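Local coordinates for protein probable dehydrogenase (Bordetella bronchiseptica, PDB 3MOI) that is a putative oxidoreductase of the GFO/IDH/MocA family that probably uses a nicotinamide cofactor to oxidise or reduce a substrate not yet identified, at residues V16-A19 / P20-H24; R106-E109 / A110-A114; D234-S238 / D239-F243. All blocks are in the same frame, centred on the assembly; numbering follows the deposited sequence.

Overall arrangement
Contacts 1 and 2 are both consecutive turns within one helix of the Rossmann domain, helix 12-24 and helix 101-114 respectively, with centres about 27 Å apart. Contact 3 lies in the C-terminal domain, in the loop after strand 225-231, about 41 Å from contact 2 between centres and on the other side of the chain's centre. Contact 1 is buried and mainly apolar, its methionines facing strands of the parallel sheet. Contact 2 is only partly buried and carries charged side chains along with its helical bonds. Contact 3 is also buried, yet Asp237 and Asp239 form salt bridges there with Lys252, and Glu240 with Arg313 of the second subunit. No two of the three touch.

Contact 1: residues V16-A19 / P20-H24; sequences VLMA and PAMRH
The Pro20 ring meets the carbonyl O of Val16 within helix 12-24, the first helix of the Rossmann fold, in the beta-alpha-beta unit between strands 3-8 and 28-34. Proline N has no hydrogen to offer Val16 O, which faces the ring carbon Pro20 CG instead, at 3.3 Å. The helix is kinked here, with a wider pi-type turn at 16-18. Next, the methyl CB of Ala21 rests 3.4 Å from Met18 O, and the same methyl also touches Gln341 of helix 340-352. Met22 then restores the helical pattern: its N donates to Met18 O at 2.9 Å, with an N-H...O angle of 150°. The side chains of Met18 and Met22, both buried, reach Ile345 and Tyr69 as well as each other. Met18 starts with CG anti to its N and bends at chi2 (44°), which swings its end toward the next turn; Met22 runs extended beyond CG. They meet at an oblique angle, Met18 CE lying 3.5 Å from Met22 CG and 3.3 Å from Met22 CE. Arg23 follows, its guanidinium making a cation-pi contact with Tyr48, while Arg23 N donates to Ala19 O over 3.0 Å at an N-H...O angle of 158°.

Contact 2: residues R106-E109 / A110-A114; sequences RMIE and AVERA
Helix 101-114 of the Rossmann domain, which connects strand 90-93 to strand 118-120, is regularly alpha-helical over 106-114, where Arg113 folds back over Glu109 and Glu112 lies alongside Ile108. Four consecutive i to i+4 bonds are the evidence, from Ala110 N to Arg106 O at 3.1 Å through to Arg113 N to Glu109 O at 3.0 Å. Arg113 leaves the backbone with CG anti to N (chi1 174°), and a bend at chi3 (-37°) returns its guanidinium over the helix. One face of that group lies over Glu109 O, 3.7 Å from its plane, and NH2 comes within 3.5 Å of Glu109 CB. A water at the guanidinium edge donates to Arg106 O at 3.0 Å and weakly accepts from Arg113 NH1. The methyl CG2 of Ile108 sits 3.6 Å from both CD and OE2 of Glu112, the two side chains pointing the same way. Glu112 OE2 forms a salt bridge with Arg363 of helix 362-381, a helix that Ile108 also touches. Glu109 OE1 and Arg113 NH2, 4.8 Å apart, are not in contact, so any attraction between their opposite charges is probably only long-range.

Contact 3: residues D234-S238 / D239-F243; sequences DHFDS and DEMHF
Asp237 and Asp239 meet at the start of a short 3-10 turn in the loop after strand 225-231. The carboxylate of Asp237 accepts from Asp239 N at OD1, over 2.9 Å, the donor standing 42° out of the carboxylate plane. OD1 also lies 3.5 Å from Asp239 OD2, a close pair of like charges. Lys252 forms salt bridges with Asp237 OD2 and Asp239 OD2, and its positive charge would be expected to offset much of their repulsion.

Two i to i+3 bonds cross the contact, Glu240 N to Asp237 O at 3.3 Å and Met241 N to Ser238 O at 2.8 Å, and His242 N to Asp239 O adds a third. Ser238 OG bonds to Tyr153 N, joining the turn to strand 145-153.

Glu240 can be followed outward. Its CB sits against Asp237 O; CG, anti to the backbone N (chi1 -173°), begins an extended chain that crosses the Phe236 side chain at about a right angle. OE1 ends 4.0 Å from Phe236 CE1, approaching the ring obliquely, the carboxylate and ring planes 44° apart. It also accepts from a water at 2.6 Å, which donates to Asp237 O as well, bridging side chain and backbone. OE2 forms a salt bridge with Arg313 of the second subunit.

Met241 approaches the same ring obliquely, with CE 3.7 Å from Phe236 CZ. Its SD lies 5.3 Å from the Phe236 ring centroid, a Met-aromatic contact. Phe236 also meets Tyr153 and, from the second subunit, Tyr322 in edge-to-face packing, and the backbone N of Phe236 donates to Asp311 OD2 of that subunit. The arrangement is thus an Asx turn at Asp237 leading into a 3-10 turn, set in the dimer interface formed by the C-terminal domain of this GFO/IDH/MocA-type protein.

Contact 1: residues V16-A19 / P20-H24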
loop_
_atom_site.group_PDB
_atom_site.type_symbol
_atom_site.label_atom_id
_atom_site.label_comp_id
_atom_site.label_asym_id
_atom_site.label_seq_id
_atom_site.Cartn_x
_atom_site.Cartn_y
_atom_site.Cartn_z
ATOM N N VAL A 16 23.119 -16.229 16.493
ATOM C CA VAL A 16 21.773 -16.576 16.993
ATOM C C VAL A 16 20.773 -16.958 15.902
ATOM O O VAL A 16 20.002 -17.877 16.114
ATOM C CB VAL A 16 21.189 -15.595 18.107
ATOM C CG1 VAL A 16 21.923 -14.287 18.182
ATOM C CG2 VAL A 16 19.660 -15.400 17.957
ATOM N N LEU A 17 20.815 -16.326 14.723
ATOM C CA LEU A 17 19.914 -16.732 13.616
ATOM C C LEU A 17 20.423 -17.911 12.821
ATOM O O LEU A 17 19.760 -18.948 12.707
ATOM C CB LEU A 17 19.667 -15.569 12.679
ATOM C CG LEU A 17 18.326 -14.828 12.832
ATOM C CD1 LEU A 17 17.580 -15.142 14.134
ATOM C CD2 LEU A 17 18.503 -13.299 12.618
ATOM N N MET A 18 21.616 -17.795 12.269
ATOM C CA MET A 18 22.006 -18.769 11.274
ATOM C C MET A 18 22.529 -20.021 11.897
ATOM O O MET A 18 22.197 -21.116 11.456
ATOM C CB MET A 18 23.031 -18.178 10.316
ATOM C CG MET A 18 23.476 -19.129 9.244
ATOM S SD MET A 18 22.118 -20.013 8.539
ATOM C CE MET A 18 22.860 -20.900 7.240
ATOM N N ALA A 19 23.357 -19.871 12.915
ATOM C CA ALA A 19 24.032 -21.054 13.536
ATOM C C ALA A 19 23.107 -22.210 13.959
ATOM O O ALA A 19 23.319 -23.331 13.529
ATOM C CB ALA A 19 24.889 -20.640 14.680
ATOM N N PRO A 20 22.060 -21.946 14.752
ATOM C CA PRO A 20 21.181 -23.065 15.146
ATOM C C PRO A 20 20.524 -23.710 13.945
ATOM O O PRO A 20 20.508 -24.947 13.825
ATOM C CB PRO A 20 20.132 -22.407 16.051
ATOM C CG PRO A 20 20.709 -21.039 16.402
ATOM C CD PRO A 20 21.513 -20.659 15.190
ATOM N N ALA A 21 20.061 -22.878 13.018
ATOM C CA ALA A 21 19.481 -23.360 11.754
ATOM C C ALA A 21 20.428 -24.242 10.973
ATOM O O ALA A 21 19.995 -25.208 10.356
ATOM C CB ALA A 21 19.013 -22.175 10.881
ATOM N N MET A 22 21.722 -23.925 11.004
ATOM C CA MET A 22 22.737 -24.797 10.378
ATOM C C MET A 22 22.861 -26.137 11.091
ATOM O O MET A 22 22.973 -27.165 10.414
ATOM C CB MET A 22 24.133 -24.144 10.346
ATOM C CG MET A 22 24.471 -23.308 9.135
ATOM S SD MET A 22 26.195 -22.768 9.000
ATOM C CE MET A 22 25.971 -22.056 7.408
ATOM N N ARG A 23 22.876 -26.140 12.435
ATOM C CA ARG A 23 22.999 -27.419 13.183
ATOM C C ARG A 23 21.868 -28.276 12.676
ATOM O O ARG A 23 22.083 -29.269 11.993
ATOM C CB ARG A 23 22.903 -27.243 14.717
ATOM C CG ARG A 23 24.040 -27.946 15.488
ATOM C CD ARG A 23 23.646 -28.512 16.868
ATOM N NE ARG A 23 24.099 -27.745 18.045
ATOM C CZ ARG A 23 23.471 -26.689 18.561
ATOM N NH1 ARG A 23 22.377 -26.199 17.978
ATOM N NH2 ARG A 23 23.943 -26.104 19.664
ATOM N N HIS A 24 20.662 -27.760 12.871
ATOM C CA HIS A 24 19.465 -28.420 12.447
ATOM C C HIS A 24 19.392 -28.748 10.980
ATOM O O HIS A 24 18.637 -29.610 10.596
ATOM C CB HIS A 24 18.256 -27.573 12.836
ATOM C CG HIS A 24 18.144 -27.352 14.315
ATOM N ND1 HIS A 24 17.252 -26.466 14.872
ATOM C CD2 HIS A 24 18.845 -27.877 15.350
ATOM C CE1 HIS A 24 17.376 -26.481 16.189
ATOM N NE2 HIS A 24 18.338 -27.327 16.505
#

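Contact 2: residues R106-E109 / A110-A114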
loop_
_atom_site.group_PDB
_atom_site.type_symbol
_atom_site.label_atom_id
_atom_site.label_comp_id
_atom_site.label_asym_id
_atom_site.label_seq_id
_atom_site.Cartn_x
_atom_site.Cartn_y
_atom_site.Cartn_z
ATOM N N ARG A 106 34.586 -5.528 -7.130
ATOM C CA ARG A 106 35.710 -6.357 -6.721
ATOM C C ARG A 106 35.249 -7.724 -6.274
ATOM O O ARG A 106 35.968 -8.726 -6.468
ATOM C CB ARG A 106 36.515 -5.751 -5.556
ATOM C CG ARG A 106 37.385 -4.504 -5.857
ATOM C CD ARG A 106 38.277 -4.227 -4.564
ATOM N NE ARG A 106 39.202 -5.368 -4.330
ATOM C CZ ARG A 106 39.681 -5.784 -3.152
ATOM N NH1 ARG A 106 39.321 -5.232 -1.979
ATOM N NH2 ARG A 106 40.521 -6.805 -3.151
ATOM N N MET A 107 34.066 -7.770 -5.691
ATOM C CA MET A 107 33.490 -9.033 -5.170
ATOM C C MET A 107 33.095 -9.972 -6.342
ATOM O O MET A 107 33.461 -11.170 -6.374
ATOM C CB MET A 107 32.319 -8.731 -4.213
ATOM C CG MET A 107 32.736 -8.082 -2.814
ATOM S SD MET A 107 31.422 -7.386 -1.798
ATOM C CE MET A 107 31.554 -5.861 -2.400
ATOM N N ILE A 108 32.446 -9.393 -7.345
ATOM C CA ILE A 108 32.019 -10.116 -8.525
ATOM C C ILE A 108 33.263 -10.703 -9.210
ATOM O O ILE A 108 33.324 -11.892 -9.508
ATOM C CB ILE A 108 31.185 -9.172 -9.447
ATOM C CG1 ILE A 108 29.807 -8.889 -8.769
ATOM C CG2 ILE A 108 30.997 -9.726 -10.868
ATOM C CD1 ILE A 108 29.027 -7.677 -9.333
ATOM N N GLU A 109 34.289 -9.887 -9.370
ATOM C CA GLU A 109 35.426 -10.284 -10.151
ATOM C C GLU A 109 36.167 -11.425 -9.445
ATOM O O GLU A 109 36.508 -12.441 -10.052
ATOM C CB GLU A 109 36.271 -9.054 -10.487
ATOM C CG GLU A 109 35.491 -8.032 -11.375
ATOM C CD GLU A 109 36.143 -6.610 -11.565
ATOM O OE1 GLU A 109 37.018 -6.183 -10.764
ATOM O OE2 GLU A 109 35.760 -5.905 -12.546
ATOM N N ALA A 110 36.273 -11.317 -8.135
ATOM C CA ALA A 110 36.915 -12.370 -7.348
ATOM C C ALA A 110 36.126 -13.691 -7.393
ATOM O O ALA A 110 36.696 -14.766 -7.595
ATOM C CB ALA A 110 37.102 -11.913 -5.904
ATOM N N VAL A 111 34.822 -13.612 -7.224
ATOM C CA VAL A 111 33.993 -14.816 -7.207
ATOM C C VAL A 111 34.045 -15.475 -8.553
ATOM O O VAL A 111 34.257 -16.682 -8.615
ATOM C CB VAL A 111 32.527 -14.488 -6.770
ATOM C CG1 VAL A 111 31.562 -15.540 -7.196
ATOM C CG2 VAL A 111 32.499 -14.220 -5.253
ATOM N N GLU A 112 33.932 -14.698 -9.623
ATOM C CA GLU A 112 33.876 -15.255 -10.979
ATOM C C GLU A 112 35.191 -15.862 -11.378
ATOM O O GLU A 112 35.208 -16.975 -11.833
ATOM C CB GLU A 112 33.358 -14.224 -12.013
ATOM C CG GLU A 112 31.905 -13.939 -11.745
ATOM C CD GLU A 112 31.222 -12.890 -12.638
ATOM O OE1 GLU A 112 31.861 -12.172 -13.431
ATOM O OE2 GLU A 112 29.989 -12.766 -12.493
ATOM N N ARG A 113 36.297 -15.175 -11.154
ATOM C CA ARG A 113 37.623 -15.715 -11.417
ATOM C C ARG A 113 37.944 -16.921 -10.552
ATOM O O ARG A 113 38.631 -17.830 -10.947
ATOM C CB ARG A 113 38.657 -14.572 -11.181
ATOM C CG ARG A 113 40.230 -14.915 -11.245
ATOM C CD ARG A 113 41.160 -13.664 -10.721
ATOM N NE ARG A 113 40.544 -12.369 -11.160
ATOM C CZ ARG A 113 40.089 -11.360 -10.383
ATOM N NH1 ARG A 113 40.196 -11.360 -9.040
ATOM N NH2 ARG A 113 39.522 -10.301 -10.976
ATOM N N ALA A 114 37.469 -16.961 -9.342
ATOM C CA ALA A 114 37.698 -18.182 -8.595
ATOM C C ALA A 114 36.779 -19.372 -9.032
ATOM O O ALA A 114 37.099 -20.526 -8.741
ATOM C CB ALA A 114 37.586 -17.942 -7.061
HETATM O O HOH W 1 38.883 -8.831 -7.151
#

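Contact 3: residues D234-S238 / D239-F243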
loop_
_atom_site.group_PDB
_atom_site.type_symbol
_atom_site.label_atom_id
_atom_site.label_comp_id
_atom_site.label_asym_id
_atom_site.label_seq_id
_atom_site.Cartn_x
_atom_site.Cartn_y
_atom_site.Cartn_z
ATOM N N ASP A 234 7.724 2.615 14.984
ATOM C CA ASP A 234 7.028 1.933 16.068
ATOM C C ASP A 234 5.645 2.524 16.336
ATOM O O ASP A 234 5.181 2.600 17.512
ATOM C CB ASP A 234 7.844 1.973 17.364
ATOM C CG ASP A 234 7.346 0.957 18.392
ATOM O OD1 ASP A 234 7.940 0.909 19.502
ATOM O OD2 ASP A 234 6.353 0.220 18.088
ATOM N N HIS A 235 4.978 2.940 15.255
ATOM C CA HIS A 235 3.632 3.473 15.362
ATOM C C HIS A 235 2.722 2.379 14.854
ATOM O O HIS A 235 2.531 1.403 15.543
ATOM C CB HIS A 235 3.515 4.749 14.581
ATOM C CG HIS A 235 4.246 5.891 15.198
ATOM N ND1 HIS A 235 4.734 6.948 14.454
ATOM C CD2 HIS A 235 4.574 6.146 16.488
ATOM C CE1 HIS A 235 5.319 7.816 15.266
ATOM N NE2 HIS A 235 5.239 7.353 16.504
ATOM N N PHE A 236 2.151 2.481 13.652
ATOM C CA PHE A 236 1.283 1.386 13.189
ATOM C C PHE A 236 2.138 0.124 13.168
ATOM O O PHE A 236 3.368 0.200 13.014
ATOM C CB PHE A 236 0.664 1.658 11.824
ATOM C CG PHE A 236 -0.240 0.549 11.350
ATOM C CD1 PHE A 236 -1.324 0.165 12.094
ATOM C CD2 PHE A 236 0.017 -0.131 10.203
ATOM C CE1 PHE A 236 -2.146 -0.854 11.675
ATOM C CE2 PHE A 236 -0.800 -1.162 9.798
ATOM C CZ PHE A 236 -1.887 -1.512 10.540
ATOM N N ASP A 237 1.485 -1.020 13.363
ATOM C CA ASP A 237 2.180 -2.296 13.296
ATOM C C ASP A 237 1.405 -3.193 12.403
ATOM O O ASP A 237 0.305 -3.618 12.759
ATOM C CB ASP A 237 2.309 -2.931 14.670
ATOM C CG ASP A 237 2.877 -4.347 14.614
ATOM O OD1 ASP A 237 3.139 -4.873 13.497
ATOM O OD2 ASP A 237 3.048 -4.954 15.700
ATOM N N SER A 238 2.011 -3.508 11.262
ATOM C CA SER A 238 1.295 -4.128 10.158
ATOM C C SER A 238 1.127 -5.624 10.322
ATOM O O SER A 238 0.463 -6.262 9.524
ATOM C CB SER A 238 1.951 -3.794 8.782
ATOM O OG SER A 238 3.373 -3.775 8.823
ATOM N N ASP A 239 1.693 -6.210 11.360
ATOM C CA ASP A 239 1.378 -7.605 11.612
ATOM C C ASP A 239 -0.137 -7.760 11.917
ATOM O O ASP A 239 -0.724 -8.831 11.708
ATOM C CB ASP A 239 2.273 -8.160 12.705
ATOM C CG ASP A 239 3.797 -8.127 12.337
ATOM O OD1 ASP A 239 4.145 -8.169 11.129
ATOM O OD2 ASP A 239 4.622 -8.089 13.286
ATOM N N GLU A 240 -0.798 -6.672 12.335
ATOM C CA GLU A 240 -2.259 -6.666 12.396
ATOM C C GLU A 240 -2.905 -7.063 11.072
ATOM O O GLU A 240 -3.990 -7.598 11.055
ATOM C CB GLU A 240 -2.785 -5.307 12.819
ATOM C CG GLU A 240 -4.300 -5.312 13.051
ATOM C CD GLU A 240 -4.797 -4.072 13.773
ATOM O OE1 GLU A 240 -3.962 -3.319 14.311
ATOM O OE2 GLU A 240 -6.026 -3.824 13.787
ATOM N N MET A 241 -2.268 -6.768 9.942
ATOM C CA MET A 241 -2.879 -7.081 8.654
ATOM C C MET A 241 -2.302 -8.366 8.130
ATOM O O MET A 241 -2.652 -8.814 7.047
ATOM C CB MET A 241 -2.741 -5.906 7.687
ATOM C CG MET A 241 -3.693 -4.686 8.016
ATOM S SD MET A 241 -3.248 -3.258 7.015
ATOM C CE MET A 241 -4.402 -2.220 7.859
ATOM N N HIS A 242 -1.451 -9.000 8.934
ATOM C CA HIS A 242 -0.939 -10.326 8.625
ATOM C C HIS A 242 -1.123 -11.273 9.838
ATOM O O HIS A 242 -0.156 -11.734 10.454
ATOM C CB HIS A 242 0.518 -10.216 8.221
ATOM C CG HIS A 242 1.045 -11.447 7.567
ATOM N ND1 HIS A 242 0.734 -11.785 6.267
ATOM C CD2 HIS A 242 1.818 -12.449 8.045
ATOM C CE1 HIS A 242 1.299 -12.942 5.969
ATOM N NE2 HIS A 242 1.974 -13.356 7.027
ATOM N N PHE A 243 -2.383 -11.524 10.191
ATOM C CA PHE A 243 -2.802 -12.568 11.173
ATOM C C PHE A 243 -2.104 -12.503 12.525
ATOM O O PHE A 243 -2.081 -13.498 13.272
ATOM C CB PHE A 243 -2.609 -13.941 10.544
ATOM C CG PHE A 243 -3.026 -13.997 9.102
ATOM C CD1 PHE A 243 -4.364 -14.164 8.765
ATOM C CD2 PHE A 243 -2.071 -13.830 8.075
ATOM C CE1 PHE A 243 -4.766 -14.207 7.438
ATOM C CE2 PHE A 243 -2.453 -13.851 6.723
ATOM C CZ PHE A 243 -3.825 -14.055 6.411
HETATM O O HOH W 2 -1.481 -2.741 14.522
#